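PDB 1XIP: nucleoporin NUP159 from Saccharomyces cerevisiae, which forms part of the nuclear pore complex and, through its N-terminal beta-propeller domain, tethers the helicase Dbp5 to the pore for mRNA export. Local coordinates for residues D169-Q174 with V219-P224; S39-D44 with Q131-N136; D240-D245 with Q272-P277. One frame throughout, in Å; residues are numbered along the deposited sequence.

Contact 1: D169-Q174 with V219-P224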
# COMPACT_ATOMS: atom_id res chain seq x y z
N ASP A 169 0.20 5.93 -8.60
CA ASP A 169 0.78 4.60 -8.47
C ASP A 169 1.83 4.43 -9.57
O ASP A 169 1.69 5.00 -10.63
CB ASP A 169 -0.31 3.53 -8.58
CG ASP A 169 0.14 2.17 -8.08
OD1 ASP A 169 1.24 2.06 -7.45
OD2 ASP A 169 -0.54 1.13 -8.27
N VAL A 170 2.89 3.67 -9.29
CA VAL A 170 3.88 3.31 -10.31
C VAL A 170 4.19 1.85 -10.33
O VAL A 170 4.13 1.16 -9.29
CB VAL A 170 5.26 3.98 -10.11
CG1 VAL A 170 5.47 5.10 -11.11
CG2 VAL A 170 5.48 4.43 -8.69
N THR A 171 4.54 1.37 -11.52
CA THR A 171 5.23 0.11 -11.69
C THR A 171 6.56 0.40 -12.37
O THR A 171 6.92 1.56 -12.58
CB THR A 171 4.41 -0.85 -12.57
OG1 THR A 171 4.20 -0.26 -13.87
CG2 THR A 171 3.00 -1.05 -11.99
N ASN A 172 7.28 -0.65 -12.74
CA ASN A 172 8.50 -0.48 -13.49
C ASN A 172 8.34 0.27 -14.82
O ASN A 172 9.30 0.83 -15.32
CB ASN A 172 9.14 -1.83 -13.74
CG ASN A 172 10.61 -1.72 -13.96
OD1 ASN A 172 11.07 -1.59 -15.10
ND2 ASN A 172 11.37 -1.73 -12.87
N SER A 173 7.13 0.27 -15.38
CA SER A 173 6.91 0.79 -16.73
C SER A 173 5.73 1.74 -16.90
O SER A 173 5.56 2.32 -17.97
CB SER A 173 6.81 -0.37 -17.72
OG SER A 173 5.79 -1.26 -17.33
N GLN A 174 4.93 1.91 -15.85
CA GLN A 174 3.74 2.77 -15.91
C GLN A 174 3.64 3.71 -14.71
O GLN A 174 4.11 3.39 -13.62
CB GLN A 174 2.50 1.90 -15.99
CG GLN A 174 1.27 2.57 -16.54
CD GLN A 174 0.08 1.63 -16.52
OE1 GLN A 174 0.22 0.44 -16.16
NE2 GLN A 174 -1.10 2.13 -16.92
N VAL A 219 -5.63 5.64 -6.46
CA VAL A 219 -5.45 4.77 -7.63
C VAL A 219 -4.51 3.63 -7.35
O VAL A 219 -3.58 3.76 -6.54
CB VAL A 219 -4.81 5.44 -8.87
CG1 VAL A 219 -5.70 5.25 -10.09
CG2 VAL A 219 -4.38 6.89 -8.64
N THR A 220 -4.72 2.54 -8.08
CA THR A 220 -3.82 1.40 -8.06
C THR A 220 -3.80 0.82 -9.45
O THR A 220 -4.85 0.57 -10.02
CB THR A 220 -4.33 0.36 -7.07
OG1 THR A 220 -4.39 0.95 -5.77
CG2 THR A 220 -3.32 -0.76 -6.89
N ILE A 221 -2.60 0.64 -9.99
CA ILE A 221 -2.41 -0.07 -11.24
C ILE A 221 -2.48 -1.56 -10.96
O ILE A 221 -1.68 -2.09 -10.18
CB ILE A 221 -1.03 0.26 -11.81
CG1 ILE A 221 -0.91 1.76 -12.09
CG2 ILE A 221 -0.77 -0.56 -13.04
CD1 ILE A 221 0.48 2.22 -12.49
N LEU A 222 -3.45 -2.24 -11.57
CA LEU A 222 -3.56 -3.69 -11.40
C LEU A 222 -2.91 -4.40 -12.57
O LEU A 222 -2.42 -5.52 -12.44
CB LEU A 222 -5.02 -4.13 -11.25
CG LEU A 222 -5.86 -3.55 -10.10
CD1 LEU A 222 -7.32 -3.87 -10.31
CD2 LEU A 222 -5.39 -4.04 -8.75
N SER A 223 -2.93 -3.74 -13.72
CA SER A 223 -2.30 -4.20 -14.96
C SER A 223 -2.12 -2.96 -15.81
O SER A 223 -2.68 -1.92 -15.48
CB SER A 223 -3.18 -5.24 -15.67
OG SER A 223 -4.11 -4.61 -16.55
N PRO A 224 -1.36 -3.04 -16.90
CA PRO A 224 -1.20 -1.86 -17.78
C PRO A 224 -2.56 -1.31 -18.27
O PRO A 224 -2.61 -0.15 -18.68
CB PRO A 224 -0.37 -2.41 -18.93
CG PRO A 224 0.34 -3.59 -18.35
CD PRO A 224 -0.60 -4.20 -17.39
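Asp169 and Thr220 approach to 5.6 Å between their CA atoms where the ends of strands 167-170 and 215-221 meet. Each is the first strand of its blade in chain order, so the contact joins consecutive blades of the beta-propeller. Beyond the strands both chains turn. Residues 171-174 form a tight hairpin turn closed by Thr171 N bonding to Gln174 O at 2.9 Å, and Thr171 OG1 faces the turn, taking weak bonds from the N-H groups of Ser173 and Gln174.

No backbone bond joins the two segments; a carboxylate spans the gap instead. With CG swung to the far side of CB from the backbone N (chi1 -164°), the carboxylate of Asp169 extends toward the neighbouring blade, and OD2 accepts the N-H of Ile221 at 2.7 Å through its anti lone pair, with an N-H...O angle of 157°. Aspartate suits the place because its short chain brings an acceptor to a buried amide. Lys281, which bonds the carbonyl of Ile221, makes a weak, long ion pair with the same OD2.

Ile221 fills the space between the turn and the strand with both branches. CD1 lies 3.6 Å from Asp169 O, while CG2 meets the methyl CG2 of Thr171 at 3.9 Å. A branched aliphatic residue can thus cover two parts of the hairpin at once. Gln174 runs extended past the isoleucine to the proline. Its NE2 has a stronger partner in Ser186 OG and gives Pro224 O only a weak bond, while its OE1 rests 3.2 Å from Pro224 CA.

Contact 2: S39-D44 with Q131-N136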
# COMPACT_ATOMS: atom_id res chain seq x y z
N SER A 39 -0.14 8.34 3.87
CA SER A 39 -0.26 6.94 3.56
C SER A 39 1.01 6.30 4.11
O SER A 39 2.09 6.86 4.00
CB SER A 39 -0.41 6.74 2.08
OG SER A 39 0.72 7.22 1.42
N LEU A 40 0.86 5.17 4.78
CA LEU A 40 1.99 4.60 5.50
C LEU A 40 2.42 3.33 4.84
O LEU A 40 1.57 2.53 4.45
CB LEU A 40 1.63 4.34 6.96
CG LEU A 40 0.92 5.37 7.83
CD1 LEU A 40 0.54 4.69 9.15
CD2 LEU A 40 1.82 6.50 8.10
N GLN A 41 3.73 3.14 4.71
CA GLN A 41 4.28 1.94 4.12
C GLN A 41 5.43 1.49 4.97
O GLN A 41 6.61 1.60 4.59
CB GLN A 41 4.75 2.22 2.72
CG GLN A 41 3.58 2.34 1.77
CD GLN A 41 3.99 2.77 0.40
OE1 GLN A 41 4.16 1.92 -0.49
NE2 GLN A 41 4.15 4.08 0.20
N ASN A 42 5.07 0.99 6.16
CA ASN A 42 6.01 0.88 7.24
C ASN A 42 6.56 -0.54 7.45
O ASN A 42 6.98 -0.91 8.57
CB ASN A 42 5.36 1.41 8.51
CG ASN A 42 5.31 2.92 8.54
OD1 ASN A 42 5.41 3.59 7.51
ND2 ASN A 42 5.15 3.47 9.71
N LEU A 43 6.56 -1.33 6.37
CA LEU A 43 7.15 -2.66 6.39
C LEU A 43 7.64 -3.03 5.01
O LEU A 43 6.90 -2.90 4.03
CB LEU A 43 6.13 -3.70 6.87
CG LEU A 43 6.56 -5.15 6.68
CD1 LEU A 43 7.41 -5.59 7.88
CD2 LEU A 43 5.39 -6.05 6.53
N ASP A 44 8.87 -3.52 4.94
CA ASP A 44 9.43 -4.02 3.70
C ASP A 44 10.25 -5.27 3.97
O ASP A 44 10.71 -5.48 5.08
CB ASP A 44 10.30 -2.97 3.01
CG ASP A 44 10.57 -3.29 1.53
OD1 ASP A 44 9.84 -4.14 0.96
OD2 ASP A 44 11.47 -2.72 0.86
N GLN A 131 2.80 10.59 0.18
CA GLN A 131 3.07 9.29 -0.42
C GLN A 131 4.40 9.24 -1.14
O GLN A 131 4.78 10.19 -1.82
CB GLN A 131 1.96 8.90 -1.40
CG GLN A 131 1.88 7.37 -1.62
CD GLN A 131 0.91 6.99 -2.70
OE1 GLN A 131 -0.27 7.25 -2.58
NE2 GLN A 131 1.41 6.39 -3.77
N LEU A 132 5.08 8.11 -0.98
CA LEU A 132 6.34 7.85 -1.65
C LEU A 132 6.28 6.49 -2.26
O LEU A 132 5.72 5.56 -1.65
CB LEU A 132 7.48 7.85 -0.65
CG LEU A 132 7.96 9.17 -0.09
CD1 LEU A 132 7.70 9.23 1.38
CD2 LEU A 132 9.43 9.28 -0.36
N LYS A 133 6.84 6.35 -3.45
CA LYS A 133 7.05 5.06 -4.07
C LYS A 133 8.44 5.01 -4.66
O LYS A 133 8.89 5.95 -5.33
CB LYS A 133 6.03 4.81 -5.17
CG LYS A 133 5.00 3.72 -4.88
CD LYS A 133 5.57 2.28 -4.88
CE LYS A 133 4.72 1.32 -3.98
NZ LYS A 133 5.48 0.18 -3.33
N ASN A 134 9.11 3.90 -4.40
CA ASN A 134 10.39 3.65 -5.02
C ASN A 134 10.22 2.77 -6.25
O ASN A 134 9.53 1.75 -6.19
CB ASN A 134 11.34 3.01 -4.03
CG ASN A 134 12.60 2.52 -4.68
OD1 ASN A 134 12.99 1.37 -4.49
ND2 ASN A 134 13.24 3.38 -5.48
N VAL A 135 10.83 3.15 -7.37
CA VAL A 135 10.70 2.29 -8.55
C VAL A 135 12.02 1.62 -8.96
O VAL A 135 12.16 0.39 -8.83
CB VAL A 135 9.87 2.90 -9.72
CG1 VAL A 135 10.18 4.36 -9.95
CG2 VAL A 135 10.03 2.07 -10.98
N ASN A 136 13.00 2.39 -9.41
CA ASN A 136 14.32 1.78 -9.54
C ASN A 136 15.31 2.52 -8.68
O ASN A 136 15.49 2.19 -7.51
CB ASN A 136 14.77 1.74 -11.00
CG ASN A 136 13.99 0.73 -11.81
OD1 ASN A 136 14.00 -0.47 -11.53
ND2 ASN A 136 13.27 1.22 -12.82
O HOH W 1 6.71 1.56 -0.83
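Gln41 reaches from the segment that leads into strand 43-46 to Leu132 on strand 129-134. Both strands open blades of the beta-propeller, with the blade that begins at strand 90-96 between them in sequence, so the contact links next-but-one blades near the centre of the folded domain.

The CB of Gln41 points toward the strand, and CG, lying anti to the carbonyl carbon (chi1 -75°), continues an extended chain that brings CD to 3.9 Å from Leu132 O. There the amide divides its work. NE2 donates to Leu132 O at 2.8 Å, arriving nearly head-on to the carbonyl (C=O...N angle 163°), with that oxygen tilted 19° from the amide plane. OE1 accepts a hydrogen bond from a water at 2.6 Å, and the same water accepts from Lys133 NZ at 3.1 Å. Glutamine fits because one flat group supplies both a donor for the strand and an acceptor for the water. With an alanine in place of Gln41, Leu132 O is likely to lose this N-H, and the water on Lys133 NZ its glutamine partner.

Lys133 crosses Gln41 at about a right angle, its chain bent at chi2. At the other end of the contact, Ser39 is small enough to lie close against the strand: its OG, hydrogen-bonded to Phe130 O, sits 3.3 Å from Gln131 CG, while Gln131 NE2 turns to Phe168 O.

Contact 3: D240-D245 with Q272-P277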
# COMPACT_ATOMS: atom_id res chain seq x y z
N ASP A 240 -11.86 13.15 16.59
CA ASP A 240 -11.95 12.02 17.51
C ASP A 240 -12.75 10.85 16.92
O ASP A 240 -12.27 9.71 16.91
CB ASP A 240 -12.55 12.46 18.86
CG ASP A 240 -11.94 11.71 20.06
OD1 ASP A 240 -12.20 12.13 21.22
OD2 ASP A 240 -11.21 10.69 19.96
N GLU A 241 -13.95 11.15 16.41
CA GLU A 241 -14.89 10.14 15.90
C GLU A 241 -14.76 9.99 14.38
O GLU A 241 -14.51 10.98 13.68
CB GLU A 241 -16.33 10.53 16.28
CG GLU A 241 -16.51 11.04 17.72
CD GLU A 241 -16.56 12.58 17.84
OE1 GLU A 241 -16.49 13.28 16.79
OE2 GLU A 241 -16.66 13.09 18.99
N VAL A 242 -14.94 8.77 13.86
CA VAL A 242 -14.73 8.52 12.43
C VAL A 242 -15.54 7.37 11.80
O VAL A 242 -15.64 6.27 12.35
CB VAL A 242 -13.22 8.38 12.07
CG1 VAL A 242 -12.73 6.93 12.20
CG2 VAL A 242 -12.94 8.93 10.68
N SER A 243 -16.11 7.67 10.64
CA SER A 243 -16.86 6.72 9.83
C SER A 243 -16.37 6.93 8.39
O SER A 243 -16.19 8.08 7.98
CB SER A 243 -18.36 7.04 9.94
OG SER A 243 -19.15 6.10 9.24
N TYR A 244 -16.12 5.85 7.65
CA TYR A 244 -15.76 5.99 6.22
C TYR A 244 -16.89 5.59 5.28
O TYR A 244 -17.55 4.55 5.48
CB TYR A 244 -14.48 5.22 5.86
CG TYR A 244 -13.27 5.66 6.64
CD1 TYR A 244 -12.56 6.82 6.28
CD2 TYR A 244 -12.82 4.93 7.73
CE1 TYR A 244 -11.45 7.23 7.01
CE2 TYR A 244 -11.73 5.34 8.46
CZ TYR A 244 -11.04 6.48 8.10
OH TYR A 244 -9.95 6.86 8.83
N ASP A 245 -17.12 6.41 4.26
CA ASP A 245 -18.04 6.06 3.20
C ASP A 245 -17.31 6.11 1.85
O ASP A 245 -16.90 7.18 1.39
CB ASP A 245 -19.26 6.98 3.21
CG ASP A 245 -20.22 6.71 2.05
OD1 ASP A 245 -20.47 5.50 1.74
OD2 ASP A 245 -20.74 7.64 1.38
N GLN A 272 -12.28 2.32 12.13
CA GLN A 272 -12.59 3.33 13.17
C GLN A 272 -11.40 4.14 13.71
O GLN A 272 -11.54 4.84 14.70
CB GLN A 272 -13.34 2.70 14.35
CG GLN A 272 -14.52 1.82 13.97
CD GLN A 272 -14.83 0.82 15.07
OE1 GLN A 272 -14.17 -0.23 15.19
NE2 GLN A 272 -15.82 1.15 15.91
N ILE A 273 -10.24 4.03 13.07
CA ILE A 273 -9.12 4.90 13.39
C ILE A 273 -8.98 5.92 12.26
O ILE A 273 -9.22 5.59 11.09
CB ILE A 273 -7.78 4.09 13.54
CG1 ILE A 273 -7.93 2.84 14.44
CG2 ILE A 273 -6.63 5.00 14.03
CD1 ILE A 273 -8.75 3.01 15.72
N VAL A 274 -8.63 7.15 12.60
CA VAL A 274 -8.34 8.19 11.61
C VAL A 274 -7.12 7.80 10.82
O VAL A 274 -6.02 7.68 11.35
CB VAL A 274 -8.09 9.57 12.24
CG1 VAL A 274 -7.70 10.60 11.15
CG2 VAL A 274 -9.31 10.03 13.01
N ARG A 275 -7.32 7.62 9.53
CA ARG A 275 -6.28 7.22 8.61
C ARG A 275 -6.39 7.99 7.34
O ARG A 275 -7.49 8.30 6.89
CB ARG A 275 -6.38 5.73 8.32
CG ARG A 275 -6.00 4.89 9.50
CD ARG A 275 -4.54 4.99 9.83
NE ARG A 275 -3.91 3.73 9.51
CZ ARG A 275 -3.10 3.52 8.49
NH1 ARG A 275 -2.76 4.50 7.67
NH2 ARG A 275 -2.60 2.33 8.32
N PHE A 276 -5.24 8.32 6.78
CA PHE A 276 -5.15 8.81 5.43
C PHE A 276 -5.43 7.63 4.49
O PHE A 276 -4.87 6.56 4.67
CB PHE A 276 -3.76 9.38 5.18
CG PHE A 276 -3.62 10.06 3.85
CD1 PHE A 276 -3.98 11.40 3.70
CD2 PHE A 276 -3.13 9.37 2.75
CE1 PHE A 276 -3.84 12.04 2.46
CE2 PHE A 276 -3.00 9.99 1.51
CZ PHE A 276 -3.35 11.33 1.36
N PRO A 277 -6.32 7.83 3.52
CA PRO A 277 -6.66 6.81 2.51
C PRO A 277 -5.50 6.30 1.69
O PRO A 277 -4.85 7.09 1.01
CB PRO A 277 -7.62 7.56 1.60
CG PRO A 277 -8.31 8.47 2.54
CD PRO A 277 -7.15 9.04 3.37
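Tyr244 lays the phenol end of its ring against the backbone on either side of Val274. The hydroxyl is used twice: OH donates to Ile273 O at 2.7 Å and accepts the N-H of Arg275 at 2.8 Å, the latter with an N-H...O angle of 142°. Ile273 O lies at the ring edge, in the plane of the ring, 3.6 Å from CE2, and the hydroxyl oxygen is tilted 16° from the plane of that carbonyl. Two bonds of opposite sense therefore grip one oxygen and satisfy two main-chain groups of a segment that has no regular structure. Tyrosine suits this place because its long, rigid ring carries across the gap a group that can both give and accept.

Val242, two residues earlier, makes the apolar half of the contact. CG1 stands between the backbone N and the carbonyl carbon (chi1 89°), which turns it to the main chain opposite, 3.4 Å from the carbonyl carbon of Gln272, and its CB meets Val274 CG2 at 4.3 Å. A compact branched side chain fits closely over the peptide here. Arg275 brushes the hydroxyl with CB, then bends at chi2 and chi3 to lead its guanidinium away, past Leu40 and Ser300.

In the beta-propeller, residues 240-245 belong to the loop joining strands 226-232 and 246-254 of one blade, whereas residues 272-277 follow the PXFG repeat 268-271 on the connection from strand 257-263 to strand 279-284. Phe276 there stacks on Phe130 of strand 129-134, the first strand of another blade.

The three contacts follow one another along the chain and lie close together within one propeller domain. The centres of contact 1 and contact 2 lie 14 Å apart and the two touch directly: Val170 CG2 packs on Lys133 CB at 3.6 Å, and Asn172 ND2 makes a weak hydrogen bond to Asn136 OD1. Contact 2 also reaches contact 3, 21 Å away between centres, where Ser39 N lies 3.4 Å from Phe276 CD2. Contacts 1 and 3 lie on opposite sides of the chain's centre and do not touch, their centres 26 Å and their nearest atoms about 8 Å apart. Residues 39-44 and 131-136 thus bridge the other two. All belong to the Dbp5-interacting region.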